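PDB 4Q38: acyltransferase from Actinoplanes teichomyceticus, which transfers long acyl chains from acyl-coenzyme A to the amino sugar of teicoplanin-type glycopeptide antibiotics. Local coordinates for residues T180-L184 against R185-Y189; V150-E153 against T154-Q157; D265-I268 against I269-A272; S292-E295 against F296-Y300. One frame throughout, in Å; residues are numbered along the deposited sequence.

How the contacts relate
All four contacts are local, joining residues one turn or so apart. Contacts 1 and 4 show how a helix end is put to use, contact 3 a helix start, and contact 2 threonine hydroxyls bonded to carbonyls of the preceding turn. Contacts 1 and 2 are buried and touch through His183 with Gln157 and through Thr154 packed on His183, Leu188 and Tyr189; Thr154 also ties helix 148-155 to strand 188-191. Contacts 3 and 4 are only partly buried, lie in the GNAT-like region with centres about 19 Å apart, and both meet coenzyme A: helix 267-272 offers N-H groups to phosphate, whereas helix 290-298 offers an aromatic face and a carbonyl.

Contact 1 of 4, residues T180-L184 against R185-Y189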
loop_
_atom_site.group_PDB
_atom_site.type_symbol
_atom_site.label_atom_id
_atom_site.label_comp_id
_atom_site.label_asym_id
_atom_site.label_seq_id
_atom_site.Cartn_x
_atom_site.Cartn_y
_atom_site.Cartn_z
ATOM N N THR A 180 -1.972 0.550 -3.210
ATOM C CA THR A 180 -1.620 1.655 -4.123
ATOM C C THR A 180 -2.833 2.441 -4.644
ATOM O O THR A 180 -2.647 3.528 -5.172
ATOM C CB THR A 180 -0.714 1.226 -5.305
ATOM O OG1 THR A 180 -1.293 0.101 -5.950
ATOM C CG2 THR A 180 0.704 0.852 -4.813
ATOM N N THR A 181 -4.061 1.932 -4.468
ATOM C CA THR A 181 -5.243 2.741 -4.818
ATOM C C THR A 181 -5.321 3.992 -3.952
ATOM O O THR A 181 -5.923 4.978 -4.358
ATOM C CB THR A 181 -6.617 2.002 -4.697
ATOM O OG1 THR A 181 -6.899 1.674 -3.328
ATOM C CG2 THR A 181 -6.681 0.746 -5.562
ATOM N N TYR A 182 -4.736 3.937 -2.751
ATOM C CA TYR A 182 -4.697 5.112 -1.875
ATOM C C TYR A 182 -3.799 6.190 -2.475
ATOM O O TYR A 182 -4.205 7.352 -2.593
ATOM C CB TYR A 182 -4.204 4.750 -0.472
ATOM C CG TYR A 182 -5.229 4.074 0.419
ATOM C CD1 TYR A 182 -5.599 2.740 0.211
ATOM C CD2 TYR A 182 -5.801 4.755 1.505
ATOM C CE1 TYR A 182 -6.529 2.114 1.038
ATOM C CE2 TYR A 182 -6.728 4.133 2.338
ATOM C CZ TYR A 182 -7.088 2.816 2.097
ATOM O OH TYR A 182 -7.999 2.192 2.916
ATOM N N HIS A 183 -2.580 5.805 -2.861
ATOM C CA HIS A 183 -1.655 6.762 -3.458
ATOM C C HIS A 183 -2.244 7.323 -4.721
ATOM O O HIS A 183 -2.198 8.530 -4.948
ATOM C CB HIS A 183 -0.308 6.115 -3.795
ATOM C CG HIS A 183 0.267 5.255 -2.697
ATOM N ND1 HIS A 183 -0.377 4.188 -2.198
ATOM C CD2 HIS A 183 1.488 5.323 -2.031
ATOM C CE1 HIS A 183 0.379 3.601 -1.254
ATOM N NE2 HIS A 183 1.530 4.286 -1.161
ATOM N N LEU A 184 -2.800 6.442 -5.552
ATOM C CA LEU A 184 -3.314 6.820 -6.883
ATOM C C LEU A 184 -4.615 7.628 -6.865
ATOM O O LEU A 184 -4.948 8.300 -7.846
ATOM C CB LEU A 184 -3.483 5.569 -7.766
ATOM C CG LEU A 184 -2.176 4.854 -8.167
ATOM C CD1 LEU A 184 -2.460 3.553 -8.910
ATOM C CD2 LEU A 184 -1.275 5.755 -8.981
ATOM N N ARG A 185 -5.346 7.570 -5.758
ATOM C CA ARG A 185 -6.513 8.434 -5.608
ATOM C C ARG A 185 -6.184 9.755 -4.933
ATOM O O ARG A 185 -7.069 10.572 -4.705
ATOM C CB ARG A 185 -7.619 7.715 -4.848
ATOM C CG ARG A 185 -8.353 6.685 -5.687
ATOM C CD ARG A 185 -9.371 5.956 -4.838
ATOM N NE ARG A 185 -8.759 5.050 -3.857
ATOM C CZ ARG A 185 -9.368 4.623 -2.755
ATOM N NH1 ARG A 185 -10.584 5.082 -2.437
ATOM N NH2 ARG A 185 -8.753 3.768 -1.940
ATOM N N GLY A 186 -4.913 9.983 -4.610
ATOM C CA GLY A 186 -4.557 11.229 -3.949
ATOM C C GLY A 186 -5.172 11.404 -2.563
ATOM O O GLY A 186 -5.416 12.528 -2.129
ATOM N N ILE A 187 -5.421 10.293 -1.878
ATOM C CA ILE A 187 -5.981 10.315 -0.524
ATOM C C ILE A 187 -4.971 9.914 0.541
ATOM O O ILE A 187 -5.310 9.843 1.728
ATOM C CB ILE A 187 -7.262 9.436 -0.422
ATOM C CG1 ILE A 187 -6.956 7.961 -0.742
ATOM C CG2 ILE A 187 -8.328 9.990 -1.355
ATOM C CD1 ILE A 187 -8.025 6.980 -0.301
ATOM N N LEU A 188 -3.729 9.666 0.112
ATOM C CA LEU A 188 -2.639 9.290 1.006
ATOM C C LEU A 188 -1.428 10.142 0.643
ATOM O O LEU A 188 -1.123 10.303 -0.550
ATOM C CB LEU A 188 -2.284 7.807 0.829
ATOM C CG LEU A 188 -1.119 7.241 1.664
ATOM C CD1 LEU A 188 -1.588 6.823 3.042
ATOM C CD2 LEU A 188 -0.500 6.032 0.974
ATOM N N TYR A 189 -0.747 10.663 1.658
ATOM C CA TYR A 189 0.461 11.492 1.474
ATOM C C TYR A 189 1.567 11.111 2.435
ATOM O O TYR A 189 1.337 10.972 3.635
ATOM C CB TYR A 189 0.128 13.002 1.589
ATOM C CG TYR A 189 -0.791 13.392 0.477
ATOM C CD1 TYR A 189 -0.284 13.705 -0.786
ATOM C CD2 TYR A 189 -2.184 13.363 0.651
ATOM C CE1 TYR A 189 -1.123 14.011 -1.839
ATOM C CE2 TYR A 189 -3.033 13.659 -0.402
ATOM C CZ TYR A 189 -2.496 13.976 -1.643
ATOM O OH TYR A 189 -3.322 14.262 -2.706
HETATM O O HOH W 1 -1.310 10.769 -3.487
#
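Ile187 N reaches back to Tyr182 O (3.3 Å) and Gly186 N to His183 O (3.1 Å), with Gly186 at a phi of 64°, so that helix 177-184 closes in a Schellman motif before the chain enters strand 188-191. Round this turn Arg185 bends at chi3 (-71°) and grips Thr181 side-on: NE donates to Thr181 O at 2.9 Å from above the carbonyl plane, and NH2 to Thr181 OG1 at 3.1 Å. That hydroxyl is also bonded to Trp178 O, while Arg185 NH1 is bonded to Ala106 O. NH2 lies over the rim of one Tyr182 face, at most a weak cation-pi attraction. Ile187 CD1 packs on the same ring, 3.6 Å from Tyr182 CD2, and also sits over the guanidinium. Further along, Leu188 sends CD2 over the middle of the His183 imidazole, 3.4 Å from its centroid, a CH-pi contact; NE2 of that ring is probably hydrogen-bonded to the side-chain amide of Gln157. A water donates to both His183 O and Leu188 O, bridging helix end and strand start. The buried guanidinium is thus met by two carbonyl oxygens, of Thr181 and Ala106, and a hydroxyl, neutral acceptors that would probably spread its charge.

Contact 2 of 4, residues V150-E153 against T154-Q157; sequences VGWE and TLTQ
Thr154 turns OG1 back beside its own backbone N, opposite the carbonyl carbon (chi1 -60°), which aims the hydroxyl at Val150 O one turn earlier; Thr156 instead tucks OG1 between its N and carbonyl carbon (chi1 64°) and points it at Glu153 O. The first torsion gives a doubly used acceptor: Val150 O receives Thr154 OG1 at 2.8 Å and Thr154 N at 2.9 Å, the two arriving from opposite faces of the carbonyl plane. Thr154 OG1 is also hydrogen-bonded to Arg190 N, so one hydroxyl ties this turn to strand 188-191. The second torsion gives a shorter loop of bonding, Thr156 OG1 to Glu153 O at 2.7 Å, while Thr156 N donates to Trp152 O at 3.1 Å and the CG2 methyl rests 3.2 Å from that same Trp152 O. On the flank, Leu155 N bonds to Gly151 O and Leu155 CG lies 3.3 Å from that oxygen; Leu155 CD1 only grazes the indole, 4.3 Å from Trp152 CE3. The indole makes cation-pi contacts with Arg62 and Arg138, and Glu153 OE2 is hydrogen-bonded to Gly192 N. Hydroxyls folded onto carbonyls three and four residues back are a familiar feature of threonines in and just after a helix; here they occur just ahead of Gln157, which belongs to the pocket for the decanoyl amino sugar.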
loop_
_atom_site.group_PDB
_atom_site.type_symbol
_atom_site.label_atom_id
_atom_site.label_comp_id
_atom_site.label_asym_id
_atom_site.label_seq_id
_atom_site.Cartn_x
_atom_site.Cartn_y
_atom_site.Cartn_z
ATOM N N VAL A 150 6.340 16.470 -2.304
ATOM C CA VAL A 150 5.451 15.650 -1.474
ATOM C C VAL A 150 4.748 14.628 -2.366
ATOM O O VAL A 150 4.665 13.451 -2.016
ATOM C CB VAL A 150 4.430 16.508 -0.682
ATOM C CG1 VAL A 150 3.415 15.627 0.028
ATOM C CG2 VAL A 150 5.152 17.399 0.322
ATOM N N GLY A 151 4.257 15.087 -3.515
ATOM C CA GLY A 151 3.608 14.213 -4.492
ATOM C C GLY A 151 4.510 13.056 -4.897
ATOM O O GLY A 151 4.100 11.896 -4.854
ATOM N N TRP A 152 5.747 13.376 -5.290
ATOM C CA TRP A 152 6.711 12.339 -5.667
ATOM C C TRP A 152 7.100 11.448 -4.513
ATOM O O TRP A 152 7.092 10.229 -4.652
ATOM C CB TRP A 152 7.938 12.948 -6.362
ATOM C CG TRP A 152 7.603 13.414 -7.760
ATOM C CD1 TRP A 152 7.639 14.718 -8.256
ATOM C CD2 TRP A 152 7.127 12.593 -8.885
ATOM N NE1 TRP A 152 7.248 14.756 -9.576
ATOM C CE2 TRP A 152 6.921 13.520 -10.014
ATOM C CE3 TRP A 152 6.872 11.230 -9.071
ATOM C CZ2 TRP A 152 6.479 13.081 -11.260
ATOM C CZ3 TRP A 152 6.418 10.801 -10.331
ATOM C CH2 TRP A 152 6.230 11.705 -11.399
ATOM N N GLU A 153 7.413 12.037 -3.361
ATOM C CA GLU A 153 7.768 11.246 -2.170
ATOM C C GLU A 153 6.680 10.207 -1.860
ATOM O O GLU A 153 6.974 9.059 -1.532
ATOM C CB GLU A 153 7.983 12.163 -0.968
ATOM C CG GLU A 153 8.589 11.503 0.263
ATOM C CD GLU A 153 8.689 12.469 1.435
ATOM O OE1 GLU A 153 8.953 13.667 1.193
ATOM O OE2 GLU A 153 8.494 12.041 2.599
ATOM N N THR A 154 5.424 10.626 -1.977
ATOM C CA THR A 154 4.283 9.730 -1.769
ATOM C C THR A 154 4.284 8.556 -2.755
ATOM O O THR A 154 4.133 7.400 -2.363
ATOM C CB THR A 154 2.974 10.529 -1.860
ATOM O OG1 THR A 154 2.980 11.548 -0.843
ATOM C CG2 THR A 154 1.749 9.612 -1.687
ATOM N N LEU A 155 4.467 8.860 -4.037
ATOM C CA LEU A 155 4.377 7.845 -5.081
ATOM C C LEU A 155 5.534 6.841 -5.091
ATOM O O LEU A 155 5.399 5.774 -5.685
ATOM C CB LEU A 155 4.206 8.510 -6.467
ATOM C CG LEU A 155 2.926 9.344 -6.638
ATOM C CD1 LEU A 155 2.886 10.027 -8.001
ATOM C CD2 LEU A 155 1.666 8.505 -6.428
ATOM N N THR A 156 6.659 7.184 -4.446
ATOM C CA THR A 156 7.829 6.289 -4.359
ATOM C C THR A 156 7.575 4.989 -3.613
ATOM O O THR A 156 8.384 4.065 -3.726
ATOM C CB THR A 156 9.061 6.936 -3.670
ATOM O OG1 THR A 156 8.749 7.246 -2.303
ATOM C CG2 THR A 156 9.540 8.182 -4.413
ATOM N N GLN A 157 6.479 4.885 -2.853
ATOM C CA GLN A 157 6.197 3.581 -2.249
ATOM C C GLN A 157 6.007 2.484 -3.303
ATOM O O GLN A 157 6.120 1.304 -2.984
ATOM C CB GLN A 157 5.039 3.566 -1.229
ATOM C CG GLN A 157 5.147 2.316 -0.334
ATOM C CD GLN A 157 4.191 2.262 0.845
ATOM O OE1 GLN A 157 4.498 1.650 1.890
ATOM N NE2 GLN A 157 3.039 2.862 0.692
#

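Contact 3 of 4, residues D265-I268 against I269-A272; sequences DSNI and IQLA. With COA (coenzyme A), chain D.
Ser266 and Ile269 face each other across the first turn of helix 267-272: the serine stands at the N-cap with OG turned to accept Ile269 N at 3.2 Å, almost straight (175°), and Ile269 CG1 lies against Ser266 CB at 3.6 Å. This hydroxyl does double duty, since it also donates to O2A of coenzyme A at 2.6 Å: OG accepts from the helix and gives its own proton to the phosphate. With CG set beside its backbone N (chi1 -67°), Asn267 brings ND2 to O4A of the second phosphate at 2.9 Å, and its backbone N holds O1A of the first at 2.8 Å. Ile268 N then donates to O2A at 3.1 Å, and its CG1 and CD1 lie along the same oxygen as an apolar border. Behind this front, Gln270 N bonds to Ser266 O at 3.1 Å and begins the regular helical bonding. Trp252 packs on Ile268, and Pro221 on the Asn267 and Leu271 side. Two backbone N-H groups are therefore turned on the pyrophosphate at a helix start, as is usual in the GNAT fold, joined here by one amide and one hydroxyl, and the helix end would probably stabilise its negative charge further.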
loop_
_atom_site.group_PDB
_atom_site.type_symbol
_atom_site.label_atom_id
_atom_site.label_comp_id
_atom_site.label_asym_id
_atom_site.label_seq_id
_atom_site.Cartn_x
_atom_site.Cartn_y
_atom_site.Cartn_z
ATOM N N ASP A 265 15.208 0.846 24.597
ATOM C CA ASP A 265 15.794 1.523 23.450
ATOM C C ASP A 265 14.947 1.341 22.180
ATOM O O ASP A 265 15.184 2.014 21.178
ATOM C CB ASP A 265 17.241 1.068 23.231
ATOM C CG ASP A 265 17.351 -0.413 22.919
ATOM O OD1 ASP A 265 16.526 -1.195 23.436
ATOM O OD2 ASP A 265 18.263 -0.798 22.157
ATOM N N SER A 266 13.950 0.458 22.236
ATOM C CA SER A 266 13.062 0.227 21.090
ATOM C C SER A 266 12.269 1.489 20.754
ATOM O O SER A 266 11.661 2.109 21.632
ATOM C CB SER A 266 12.121 -0.953 21.347
ATOM O OG SER A 266 11.001 -0.936 20.466
ATOM N N ASN A 267 12.310 1.882 19.484
ATOM C CA ASN A 267 11.508 3.005 18.995
ATOM C C ASN A 267 10.007 2.752 19.141
ATOM O O ASN A 267 9.264 3.643 19.550
ATOM C CB ASN A 267 11.862 3.314 17.535
ATOM C CG ASN A 267 13.278 3.849 17.389
ATOM O OD1 ASN A 267 13.728 4.639 18.211
ATOM N ND2 ASN A 267 13.983 3.413 16.351
ATOM N N ILE A 268 9.580 1.535 18.808
ATOM C CA ILE A 268 8.177 1.123 18.955
ATOM C C ILE A 268 7.709 1.314 20.405
ATOM O O ILE A 268 6.705 1.990 20.656
ATOM C CB ILE A 268 7.955 -0.321 18.448
ATOM C CG1 ILE A 268 8.104 -0.354 16.913
ATOM C CG2 ILE A 268 6.582 -0.853 18.866
ATOM C CD1 ILE A 268 8.215 -1.735 16.296
ATOM N N ILE A 269 8.463 0.766 21.354
ATOM C CA ILE A 269 8.094 0.872 22.768
ATOM C C ILE A 269 7.964 2.332 23.191
ATOM O O ILE A 269 6.899 2.739 23.679
ATOM C CB ILE A 269 9.059 0.082 23.688
ATOM C CG1 ILE A 269 9.102 -1.395 23.272
ATOM C CG2 ILE A 269 8.641 0.208 25.157
ATOM C CD1 ILE A 269 7.794 -2.146 23.443
ATOM N N GLN A 270 9.012 3.130 22.964
ATOM C CA GLN A 270 9.006 4.548 23.350
ATOM C C GLN A 270 7.813 5.303 22.759
ATOM O O GLN A 270 7.100 6.010 23.475
ATOM C CB GLN A 270 10.305 5.243 22.922
ATOM C CG GLN A 270 11.574 4.745 23.595
ATOM C CD GLN A 270 12.822 5.153 22.827
ATOM O OE1 GLN A 270 13.039 6.333 22.538
ATOM N NE2 GLN A 270 13.650 4.172 22.488
ATOM N N LEU A 271 7.572 5.124 21.461
ATOM C CA LEU A 271 6.528 5.890 20.781
ATOM C C LEU A 271 5.099 5.389 21.050
ATOM O O LEU A 271 4.174 6.198 21.116
ATOM C CB LEU A 271 6.798 5.989 19.269
ATOM C CG LEU A 271 8.103 6.696 18.852
ATOM C CD1 LEU A 271 8.343 6.512 17.356
ATOM C CD2 LEU A 271 8.077 8.170 19.231
ATOM N N ALA A 272 4.919 4.076 21.207
ATOM C CA ALA A 272 3.588 3.520 21.542
ATOM C C ALA A 272 3.050 4.080 22.861
ATOM O O ALA A 272 1.836 4.100 23.087
ATOM C CB ALA A 272 3.614 1.991 21.580
HETATM N N1A COA D . 11.866 -6.638 10.872
HETATM C C2A COA D . 12.912 -7.115 11.577
HETATM N N3A COA D . 13.441 -6.486 12.642
HETATM C C4A COA D . 12.924 -5.303 13.062
HETATM C C5A COA D . 11.781 -4.716 12.341
HETATM C C6A COA D . 11.255 -5.470 11.181
HETATM N N6A COA D . 10.199 -5.029 10.453
HETATM N N7A COA D . 11.489 -3.563 12.971
HETATM C C8A COA D . 12.355 -3.422 14.001
HETATM N N9A COA D . 13.220 -4.455 14.043
HETATM C C1B COA D . 14.301 -4.660 15.036
HETATM C C2B COA D . 15.253 -3.485 15.155
HETATM O O2B COA D . 16.317 -3.598 14.215
HETATM C C3B COA D . 15.707 -3.597 16.596
HETATM O O3B COA D . 16.651 -4.666 16.688
HETATM P P3B COA D . 17.734 -4.810 17.884
HETATM O O7A COA D . 18.741 -3.751 17.558
HETATM O O8A COA D . 18.174 -6.243 17.738
HETATM O O9A COA D . 16.967 -4.561 19.160
HETATM C C4B COA D . 14.434 -4.045 17.306
HETATM O O4B COA D . 13.708 -4.798 16.332
HETATM C C5B COA D . 13.577 -2.899 17.853
HETATM O O5B COA D . 13.127 -2.066 16.771
HETATM P P1A COA D . 12.421 -0.644 16.998
HETATM O O1A COA D . 13.425 0.418 17.354
HETATM O O2A COA D . 11.247 -0.881 17.911
HETATM O O3A COA D . 11.830 -0.334 15.518
HETATM P P2A COA D . 12.619 0.396 14.319
HETATM O O4A COA D . 12.441 1.885 14.448
HETATM O O5A COA D . 14.018 -0.144 14.175
HETATM O O6A COA D . 11.770 -0.150 13.064
HETATM C CBP COA D . 9.883 0.078 11.501
HETATM C CCP COA D . 10.384 0.181 12.939
HETATM C CDP COA D . 8.399 0.400 11.559
HETATM C CEP COA D . 10.616 1.102 10.659
HETATM C CAP COA D . 10.118 -1.348 10.946
HETATM O OAP COA D . 9.536 -2.312 11.825
HETATM C C9P COA D . 9.599 -1.627 9.548
HETATM O O9P COA D . 10.197 -1.205 8.573
HETATM N N8P COA D . 8.498 -2.377 9.438
HETATM C C7P COA D . 7.808 -2.579 8.175
HETATM C C6P COA D . 6.701 -1.543 7.983
HETATM C C5P COA D . 5.610 -1.715 9.028
HETATM O O5P COA D . 5.625 -2.669 9.798
HETATM N N4P COA D . 4.672 -0.765 9.058
HETATM C C3P COA D . 3.441 -0.906 9.831
HETATM C C2P COA D . 2.416 -1.813 9.166
HETATM S S1P COA D . 0.915 -1.937 10.196
#

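Contact 4 of 4, residues S292-E295 against F296-Y300; sequences SILE and FVFRY. With COA (coenzyme A), chain D.
Glu295 and Arg299 meet at the C-terminal end of helix 290-298 in the GNAT-like region, where Arg299 leaves helical geometry with a positive phi of 48°. Followed outward, Glu295 begins with CB against the backbone N of Phe296. Its CG then passes over one face of the Phe296 ring, 4.3 Å from the centroid, a CH-pi contact, while C2P of coenzyme A lies over the opposite face, 3.4 Å above the plane; the phenyl is sandwiched between the acid's chain and the cofactor's thiol-bearing arm. A bend at chi2 (68°) swings CD toward Arg299, and OE2 takes NH1 at 2.8 Å in a salt bridge. That NH1 comes on the anti side of OE2, and the carboxylate and guanidinium planes stand 72° apart. OE1 accepts from a water at 2.6 Å that also donates to Tyr300 O. Glu295 OE1 also forms a salt bridge with Lys168, while Arg299 NH2 pairs with Glu214, so acid and base alternate from Lys168 through Glu295 and Arg299 to Glu214. On the other flank Leu294 CB packs on Tyr300 CB at 3.6 Å and CD2 on the Phe298 ring, while Leu294 O receives Phe298 N and Tyr300 N from opposite faces of its plane. On the backbone of the sandwiched residue, Phe296 O accepts N6A of the adenine at 3.0 Å.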
loop_
_atom_site.group_PDB
_atom_site.type_symbol
_atom_site.label_atom_id
_atom_site.label_comp_id
_atom_site.label_asym_id
_atom_site.label_seq_id
_atom_site.Cartn_x
_atom_site.Cartn_y
_atom_site.Cartn_z
ATOM N N SER A 292 -0.269 -10.718 10.254
ATOM C CA SER A 292 0.163 -9.333 10.079
ATOM C C SER A 292 1.605 -9.119 10.547
ATOM O O SER A 292 2.434 -8.635 9.777
ATOM C CB SER A 292 -0.782 -8.374 10.804
ATOM O OG SER A 292 -0.390 -7.029 10.594
ATOM N N ILE A 293 1.911 -9.496 11.796
ATOM C CA ILE A 293 3.264 -9.304 12.324
ATOM C C ILE A 293 4.282 -10.140 11.529
ATOM O O ILE A 293 5.416 -9.722 11.320
ATOM C CB ILE A 293 3.358 -9.519 13.867
ATOM C CG1 ILE A 293 4.629 -8.869 14.432
ATOM C CG2 ILE A 293 3.281 -10.999 14.241
ATOM C CD1 ILE A 293 4.630 -8.712 15.948
ATOM N N LEU A 294 3.858 -11.309 11.055
ATOM C CA LEU A 294 4.743 -12.158 10.267
ATOM C C LEU A 294 5.024 -11.508 8.901
ATOM O O LEU A 294 6.160 -11.531 8.423
ATOM C CB LEU A 294 4.160 -13.571 10.125
ATOM C CG LEU A 294 4.254 -14.469 11.376
ATOM C CD1 LEU A 294 3.335 -15.676 11.254
ATOM C CD2 LEU A 294 5.680 -14.900 11.650
ATOM N N GLU A 295 4.000 -10.901 8.304
ATOM C CA GLU A 295 4.186 -10.135 7.051
ATOM C C GLU A 295 5.214 -9.029 7.254
ATOM O O GLU A 295 6.222 -8.963 6.546
ATOM C CB GLU A 295 2.858 -9.565 6.535
ATOM C CG GLU A 295 2.973 -8.521 5.418
ATOM C CD GLU A 295 3.476 -9.084 4.089
ATOM O OE1 GLU A 295 3.386 -10.310 3.870
ATOM O OE2 GLU A 295 3.976 -8.296 3.259
ATOM N N PHE A 296 4.983 -8.175 8.244
ATOM C CA PHE A 296 5.836 -7.000 8.408
ATOM C C PHE A 296 7.218 -7.214 9.012
ATOM O O PHE A 296 8.126 -6.400 8.791
ATOM C CB PHE A 296 5.067 -5.883 9.115
ATOM C CG PHE A 296 3.990 -5.296 8.264
ATOM C CD1 PHE A 296 4.320 -4.517 7.147
ATOM C CD2 PHE A 296 2.655 -5.547 8.539
ATOM C CE1 PHE A 296 3.331 -3.981 6.333
ATOM C CE2 PHE A 296 1.659 -5.023 7.725
ATOM C CZ PHE A 296 1.999 -4.235 6.623
ATOM N N VAL A 297 7.390 -8.305 9.749
ATOM C CA VAL A 297 8.702 -8.624 10.308
ATOM C C VAL A 297 9.518 -9.516 9.374
ATOM O O VAL A 297 10.730 -9.363 9.289
ATOM C CB VAL A 297 8.597 -9.232 11.731
ATOM C CG1 VAL A 297 9.953 -9.675 12.247
ATOM C CG2 VAL A 297 8.008 -8.203 12.693
ATOM N N PHE A 298 8.855 -10.434 8.676
ATOM C CA PHE A 298 9.555 -11.423 7.845
ATOM C C PHE A 298 9.121 -11.478 6.379
ATOM O O PHE A 298 9.720 -12.224 5.599
ATOM C CB PHE A 298 9.349 -12.834 8.409
ATOM C CG PHE A 298 9.785 -13.006 9.833
ATOM C CD1 PHE A 298 11.137 -13.089 10.160
ATOM C CD2 PHE A 298 8.836 -13.126 10.850
ATOM C CE1 PHE A 298 11.534 -13.273 11.482
ATOM C CE2 PHE A 298 9.234 -13.308 12.173
ATOM C CZ PHE A 298 10.581 -13.383 12.484
ATOM N N ARG A 299 8.079 -10.731 6.011
ATOM C CA ARG A 299 7.396 -10.918 4.716
ATOM C C ARG A 299 7.117 -12.405 4.538
ATOM O O ARG A 299 7.520 -13.024 3.543
ATOM C CB ARG A 299 8.219 -10.369 3.538
ATOM C CG ARG A 299 8.526 -8.878 3.598
ATOM C CD ARG A 299 7.269 -8.018 3.580
ATOM N NE ARG A 299 7.585 -6.638 3.953
ATOM C CZ ARG A 299 6.692 -5.662 4.073
ATOM N NH1 ARG A 299 5.408 -5.904 3.849
ATOM N NH2 ARG A 299 7.083 -4.442 4.428
ATOM N N TYR A 300 6.426 -12.958 5.530
ATOM C CA TYR A 300 6.230 -14.390 5.667
ATOM C C TYR A 300 5.514 -14.992 4.468
ATOM O O TYR A 300 4.471 -14.499 4.042
ATOM C CB TYR A 300 5.447 -14.682 6.945
ATOM C CG TYR A 300 5.348 -16.145 7.288
ATOM C CD1 TYR A 300 6.490 -16.889 7.588
ATOM C CD2 TYR A 300 4.110 -16.789 7.323
ATOM C CE1 TYR A 300 6.404 -18.232 7.905
ATOM C CE2 TYR A 300 4.014 -18.136 7.638
ATOM C CZ TYR A 300 5.164 -18.850 7.927
ATOM O OH TYR A 300 5.078 -20.189 8.237
HETATM N N1A COA D . 11.866 -6.638 10.872
HETATM C C2A COA D . 12.912 -7.115 11.577
HETATM N N3A COA D . 13.441 -6.486 12.642
HETATM C C4A COA D . 12.924 -5.303 13.062
HETATM C C5A COA D . 11.781 -4.716 12.341
HETATM C C6A COA D . 11.255 -5.470 11.181
HETATM N N6A COA D . 10.199 -5.029 10.453
HETATM N N7A COA D . 11.489 -3.563 12.971
HETATM C C8A COA D . 12.355 -3.422 14.001
HETATM N N9A COA D . 13.220 -4.455 14.043
HETATM C C1B COA D . 14.301 -4.660 15.036
HETATM C C2B COA D . 15.253 -3.485 15.155
HETATM O O2B COA D . 16.317 -3.598 14.215
HETATM C C3B COA D . 15.707 -3.597 16.596
HETATM O O3B COA D . 16.651 -4.666 16.688
HETATM P P3B COA D . 17.734 -4.810 17.884
HETATM O O7A COA D . 18.741 -3.751 17.558
HETATM O O8A COA D . 18.174 -6.243 17.738
HETATM O O9A COA D . 16.967 -4.561 19.160
HETATM C C4B COA D . 14.434 -4.045 17.306
HETATM O O4B COA D . 13.708 -4.798 16.332
HETATM C C5B COA D . 13.577 -2.899 17.853
HETATM O O5B COA D . 13.127 -2.066 16.771
HETATM P P1A COA D . 12.421 -0.644 16.998
HETATM O O1A COA D . 13.425 0.418 17.354
HETATM O O2A COA D . 11.247 -0.881 17.911
HETATM O O3A COA D . 11.830 -0.334 15.518
HETATM P P2A COA D . 12.619 0.396 14.319
HETATM O O4A COA D . 12.441 1.885 14.448
HETATM O O5A COA D . 14.018 -0.144 14.175
HETATM O O6A COA D . 11.770 -0.150 13.064
HETATM C CBP COA D . 9.883 0.078 11.501
HETATM C CCP COA D . 10.384 0.181 12.939
HETATM C CDP COA D . 8.399 0.400 11.559
HETATM C CEP COA D . 10.616 1.102 10.659
HETATM C CAP COA D . 10.118 -1.348 10.946
HETATM O OAP COA D . 9.536 -2.312 11.825
HETATM C C9P COA D . 9.599 -1.627 9.548
HETATM O O9P COA D . 10.197 -1.205 8.573
HETATM N N8P COA D . 8.498 -2.377 9.438
HETATM C C7P COA D . 7.808 -2.579 8.175
HETATM C C6P COA D . 6.701 -1.543 7.983
HETATM C C5P COA D . 5.610 -1.715 9.028
HETATM O O5P COA D . 5.625 -2.669 9.798
HETATM N N4P COA D . 4.672 -0.765 9.058
HETATM C C3P COA D . 3.441 -0.906 9.831
HETATM C C2P COA D . 2.416 -1.813 9.166
HETATM S S1P COA D . 0.915 -1.937 10.196
HETATM O O HOH W 2 2.929 -12.548 5.089
#